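Porin (Rhodobacter blasticus, PDB 3PRN) forms trimeric channels in the bacterial outer membrane that let small hydrophilic solutes, up to about 0.6 kDa, diffuse through passively. Local coordinates at residues T25-G37 / F47-D59. The protein carries 1 engineered substitution. Numbering follows the deposited sequence.
Sequences TIISSRLRINIVG and FGAKLRMQWDDGD. With MG (magnesium ion), chain B; C8E ((hydroxyethyloxy)tri(ethyloxy)octane), chain C.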
# COMPACT_ATOMS: atom_id res chain seq x y z
N THR A 25 26.61 7.73 -14.40
CA THR A 25 25.69 8.68 -13.79
C THR A 25 24.24 8.27 -13.98
O THR A 25 23.81 7.98 -15.12
CB THR A 25 25.93 10.08 -14.40
OG1 THR A 25 27.21 10.60 -13.97
CG2 THR A 25 24.90 11.10 -13.87
N ILE A 26 23.47 8.12 -12.90
CA ILE A 26 22.04 7.83 -13.08
C ILE A 26 21.17 8.86 -12.31
O ILE A 26 21.70 9.61 -11.51
CB ILE A 26 21.64 6.43 -12.57
CG1 ILE A 26 21.88 6.35 -11.07
CG2 ILE A 26 22.33 5.35 -13.37
CD1 ILE A 26 21.35 5.08 -10.43
N ILE A 27 19.87 8.86 -12.58
CA ILE A 27 18.94 9.69 -11.78
C ILE A 27 18.44 8.84 -10.64
O ILE A 27 17.74 7.82 -10.87
CB ILE A 27 17.76 10.23 -12.57
CG1 ILE A 27 18.37 11.33 -13.51
CG2 ILE A 27 16.66 10.86 -11.72
CD1 ILE A 27 17.44 11.61 -14.67
N SER A 28 18.88 9.13 -9.43
CA SER A 28 18.51 8.32 -8.28
C SER A 28 17.42 9.08 -7.50
O SER A 28 17.61 10.25 -7.18
CB SER A 28 19.72 8.08 -7.37
OG SER A 28 19.34 7.46 -6.17
N SER A 29 16.39 8.34 -7.09
CA SER A 29 15.28 9.01 -6.40
C SER A 29 14.60 8.07 -5.43
O SER A 29 14.77 6.85 -5.50
CB SER A 29 14.30 9.53 -7.47
OG SER A 29 13.82 8.46 -8.23
N ARG A 30 13.85 8.68 -4.50
CA ARG A 30 13.20 7.86 -3.46
C ARG A 30 11.89 8.55 -3.06
O ARG A 30 11.86 9.77 -2.92
CB ARG A 30 14.12 7.78 -2.23
CG ARG A 30 13.40 7.24 -0.97
CD ARG A 30 14.31 7.14 0.22
NE ARG A 30 15.36 6.15 0.04
CZ ARG A 30 16.28 5.87 0.99
NH1 ARG A 30 16.29 6.48 2.16
NH2 ARG A 30 17.18 4.96 0.67
N LEU A 31 10.85 7.77 -2.85
CA LEU A 31 9.62 8.32 -2.28
C LEU A 31 9.38 7.57 -0.95
O LEU A 31 9.38 6.31 -0.98
CB LEU A 31 8.44 8.16 -3.21
CG LEU A 31 7.06 8.42 -2.56
CD1 LEU A 31 7.00 9.87 -2.11
CD2 LEU A 31 5.96 8.15 -3.57
N ARG A 32 9.26 8.27 0.17
CA ARG A 32 8.98 7.60 1.43
C ARG A 32 7.66 8.14 2.02
O ARG A 32 7.48 9.37 2.19
CB ARG A 32 10.12 7.81 2.47
CG ARG A 32 9.73 7.19 3.84
CD ARG A 32 10.84 7.54 4.88
NE ARG A 32 11.99 6.67 4.63
CZ ARG A 32 13.14 6.67 5.31
NH1 ARG A 32 13.33 7.51 6.36
NH2 ARG A 32 14.11 5.82 4.97
N ILE A 33 6.73 7.23 2.35
CA ILE A 33 5.51 7.60 3.04
C ILE A 33 5.43 6.84 4.36
O ILE A 33 5.51 5.60 4.33
CB ILE A 33 4.25 7.25 2.20
CG1 ILE A 33 4.16 8.11 0.94
CG2 ILE A 33 2.95 7.48 2.97
CD1 ILE A 33 3.37 7.44 -0.18
N ASN A 34 5.21 7.53 5.47
CA ASN A 34 5.04 6.86 6.76
C ASN A 34 3.54 6.98 7.15
O ASN A 34 2.95 8.09 7.05
CB ASN A 34 5.87 7.54 7.85
CG ASN A 34 7.37 7.48 7.58
OD1 ASN A 34 7.94 6.40 7.39
ND2 ASN A 34 7.99 8.65 7.61
N ILE A 35 2.97 5.89 7.60
CA ILE A 35 1.56 5.91 8.04
C ILE A 35 1.64 5.61 9.54
O ILE A 35 2.16 4.55 9.91
CB ILE A 35 0.80 4.81 7.31
CG1 ILE A 35 0.99 5.02 5.80
CG2 ILE A 35 -0.65 4.80 7.76
CD1 ILE A 35 0.22 3.97 5.04
N VAL A 36 1.17 6.55 10.34
CA VAL A 36 1.25 6.38 11.80
C VAL A 36 -0.13 6.46 12.43
O VAL A 36 -0.88 7.42 12.22
CB VAL A 36 2.12 7.56 12.33
CG1 VAL A 36 2.27 7.46 13.85
CG2 VAL A 36 3.48 7.50 11.66
N GLY A 37 -0.53 5.44 13.18
CA GLY A 37 -1.83 5.44 13.86
C GLY A 37 -1.50 5.63 15.37
O GLY A 37 -0.58 4.96 15.88
N PHE A 47 -0.48 4.97 22.67
CA PHE A 47 -0.25 3.76 21.90
C PHE A 47 -0.09 4.17 20.43
O PHE A 47 -0.78 5.08 19.98
CB PHE A 47 -1.35 2.71 21.98
CG PHE A 47 -1.53 2.20 23.40
CD1 PHE A 47 -2.26 2.94 24.31
CD2 PHE A 47 -0.94 0.99 23.79
CE1 PHE A 47 -2.40 2.46 25.62
CE2 PHE A 47 -1.11 0.51 25.07
CZ PHE A 47 -1.84 1.26 25.99
N GLY A 48 0.84 3.54 19.73
CA GLY A 48 1.04 3.88 18.33
C GLY A 48 1.45 2.66 17.51
O GLY A 48 1.95 1.63 17.98
N ALA A 49 1.23 2.80 16.20
CA ALA A 49 1.60 1.76 15.25
C ALA A 49 2.12 2.50 14.01
O ALA A 49 1.63 3.60 13.71
CB ALA A 49 0.53 0.76 14.92
N LYS A 50 3.14 1.98 13.33
CA LYS A 50 3.58 2.63 12.11
C LYS A 50 3.90 1.61 11.01
O LYS A 50 4.37 0.48 11.25
CB LYS A 50 4.73 3.53 12.40
CG LYS A 50 6.08 3.16 11.80
CD LYS A 50 7.02 4.38 11.72
CE LYS A 50 8.44 4.11 12.21
NZ LYS A 50 9.28 5.32 12.28
N LEU A 51 3.62 2.07 9.81
CA LEU A 51 3.89 1.30 8.60
C LEU A 51 4.65 2.26 7.65
O LEU A 51 4.32 3.47 7.60
CB LEU A 51 2.60 0.83 7.96
CG LEU A 51 2.71 -0.15 6.81
CD1 LEU A 51 3.21 -1.51 7.29
CD2 LEU A 51 1.37 -0.33 6.12
N ARG A 52 5.59 1.76 6.86
CA ARG A 52 6.27 2.57 5.85
C ARG A 52 6.07 1.99 4.43
O ARG A 52 6.09 0.75 4.22
CB ARG A 52 7.79 2.60 6.13
CG ARG A 52 8.65 3.37 5.15
CD ARG A 52 10.05 3.65 5.72
NE ARG A 52 9.92 4.62 6.88
CZ ARG A 52 10.97 4.95 7.63
NH1 ARG A 52 12.21 4.43 7.37
NH2 ARG A 52 10.86 5.83 8.61
N MET A 53 5.90 2.85 3.44
CA MET A 53 5.82 2.50 2.03
C MET A 53 6.94 3.34 1.38
O MET A 53 6.94 4.55 1.42
CB MET A 53 4.48 2.85 1.36
CG MET A 53 3.38 1.92 1.96
SD MET A 53 1.76 2.42 1.19
CE MET A 53 1.96 1.50 -0.34
N GLN A 54 8.03 2.65 0.97
CA GLN A 54 9.15 3.34 0.37
C GLN A 54 9.50 2.74 -0.98
O GLN A 54 9.57 1.51 -1.07
CB GLN A 54 10.38 3.25 1.26
CG GLN A 54 11.59 4.05 0.74
CD GLN A 54 12.71 3.97 1.78
OE1 GLN A 54 12.46 4.44 2.92
NE2 GLN A 54 13.86 3.41 1.44
N TRP A 55 9.70 3.61 -1.96
CA TRP A 55 10.11 3.19 -3.28
C TRP A 55 11.49 3.85 -3.57
O TRP A 55 11.70 5.04 -3.26
CB TRP A 55 9.07 3.68 -4.35
CG TRP A 55 9.55 3.37 -5.75
CD1 TRP A 55 9.38 2.19 -6.44
CD2 TRP A 55 10.28 4.25 -6.62
NE1 TRP A 55 9.94 2.30 -7.68
CE2 TRP A 55 10.53 3.54 -7.83
CE3 TRP A 55 10.81 5.54 -6.49
CZ2 TRP A 55 11.26 4.08 -8.88
CZ3 TRP A 55 11.52 6.10 -7.54
CH2 TRP A 55 11.75 5.34 -8.75
N ASP A 56 12.38 3.09 -4.15
CA ASP A 56 13.66 3.57 -4.65
C ASP A 56 13.84 3.21 -6.12
O ASP A 56 13.37 2.19 -6.59
CB ASP A 56 14.83 2.95 -3.83
CG ASP A 56 14.88 3.55 -2.40
OD1 ASP A 56 15.56 4.56 -2.23
OD2 ASP A 56 14.26 2.97 -1.48
N ASP A 57 14.56 4.06 -6.86
CA ASP A 57 14.85 3.72 -8.27
C ASP A 57 15.57 2.37 -8.28
O ASP A 57 16.39 2.04 -7.40
CB ASP A 57 15.66 4.83 -8.96
CG ASP A 57 17.04 4.90 -8.34
OD1 ASP A 57 17.17 5.58 -7.29
OD2 ASP A 57 17.97 4.23 -8.85
N GLY A 58 15.20 1.55 -9.26
CA GLY A 58 15.81 0.20 -9.36
C GLY A 58 15.00 -0.87 -8.65
O GLY A 58 15.31 -2.06 -8.85
N ASP A 59 14.00 -0.50 -7.79
CA ASP A 59 13.26 -1.52 -7.04
C ASP A 59 12.59 -2.54 -7.98
O ASP A 59 12.01 -2.24 -9.03
CB ASP A 59 12.09 -0.99 -6.15
CG ASP A 59 12.63 -0.46 -4.83
OD1 ASP A 59 13.80 -0.64 -4.56
OD2 ASP A 59 11.85 0.19 -4.09
MG MG B . 18.77 5.50 -5.91
C1 C8E C . 3.45 -8.58 0.58
C2 C8E C . 4.13 -7.38 0.11
C3 C8E C . 4.60 -7.51 -1.27
C4 C8E C . 6.01 -7.90 -1.17
C5 C8E C . 6.07 -9.20 -1.90
C6 C8E C . 6.91 -9.07 -3.06
C7 C8E C . 7.31 -10.43 -3.23
C8 C8E C . 8.05 -10.59 -4.49
O9 C8E C . 9.04 -11.64 -4.58
C10 C8E C . 8.53 -12.93 -4.85
C11 C8E C . 9.71 -13.86 -4.95
O12 C8E C . 10.69 -13.43 -5.94
C13 C8E C . 11.85 -12.62 -5.52
C14 C8E C . 12.01 -11.12 -5.89
O15 C8E C . 13.22 -10.34 -6.19
C16 C8E C . 13.59 -9.44 -5.11
C17 C8E C . 12.69 -8.24 -4.80
O18 C8E C . 12.91 -7.16 -3.92
C19 C8E C . 14.11 -6.35 -3.98
C20 C8E C . 13.89 -4.74 -4.15
O21 C8E C . 14.49 -4.31 -5.38
O HOH W 1 17.18 5.87 -4.02
O HOH W 2 18.24 3.15 -5.29
O HOH W 3 20.20 4.42 -7.35
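Arg-32 and Arg-52 lie flat on each other, planes 11° apart, across the antiparallel hairpin of strands 25-39 and 46-56 in the 16-stranded porin barrel. The like charges are probably tolerated because each guanidinium edge is hydrogen-bonded to an amide oxygen. NE and NH2 of Arg-32 both grip Gln-54 OE1, at 2.8 Å and 3.0 Å, from one face of the amide plane. Arg-52 NE meets Asn-34 OD1 at 2.7 Å, while its NH1 is hydrogen-bonded to Ser-119 OG. An amide suits position 54, for its NE2 donates to Asp-56 OD2, which also pairs with Lys-120. A leucine in place of Arg-32 would probably leave Gln-54 OE1 without both donors and Arg-52 without its stacking partner. Arg-30, CG anti to the backbone N (chi1 167°), bends at chi3, which turns NE to the syn lone pair of Asp-56 OD1 at 2.8 Å, nearly straight at 172°. This polar face probably lines the channel, as in porins generally, fitting hydrophilic solutes. Ile-33, Ile-35, Leu-51 and Met-53 face outward, where hydrophobic residues fit: Ile-35 packs on Ile-33 of a neighbouring subunit. Alternate backbone pairs, Leu-31/Trp-55 to Gly-37/Ala-49, bond each other; Arg-30, Arg-32 and Asn-34 turn to strand 2-15. Asp-57 OD1 accepts from Ser-29 N at 2.9 Å and binds magnesium, also held by three waters and by Ser-28 OG, which hydrogen-bonds Glu-103 OE2.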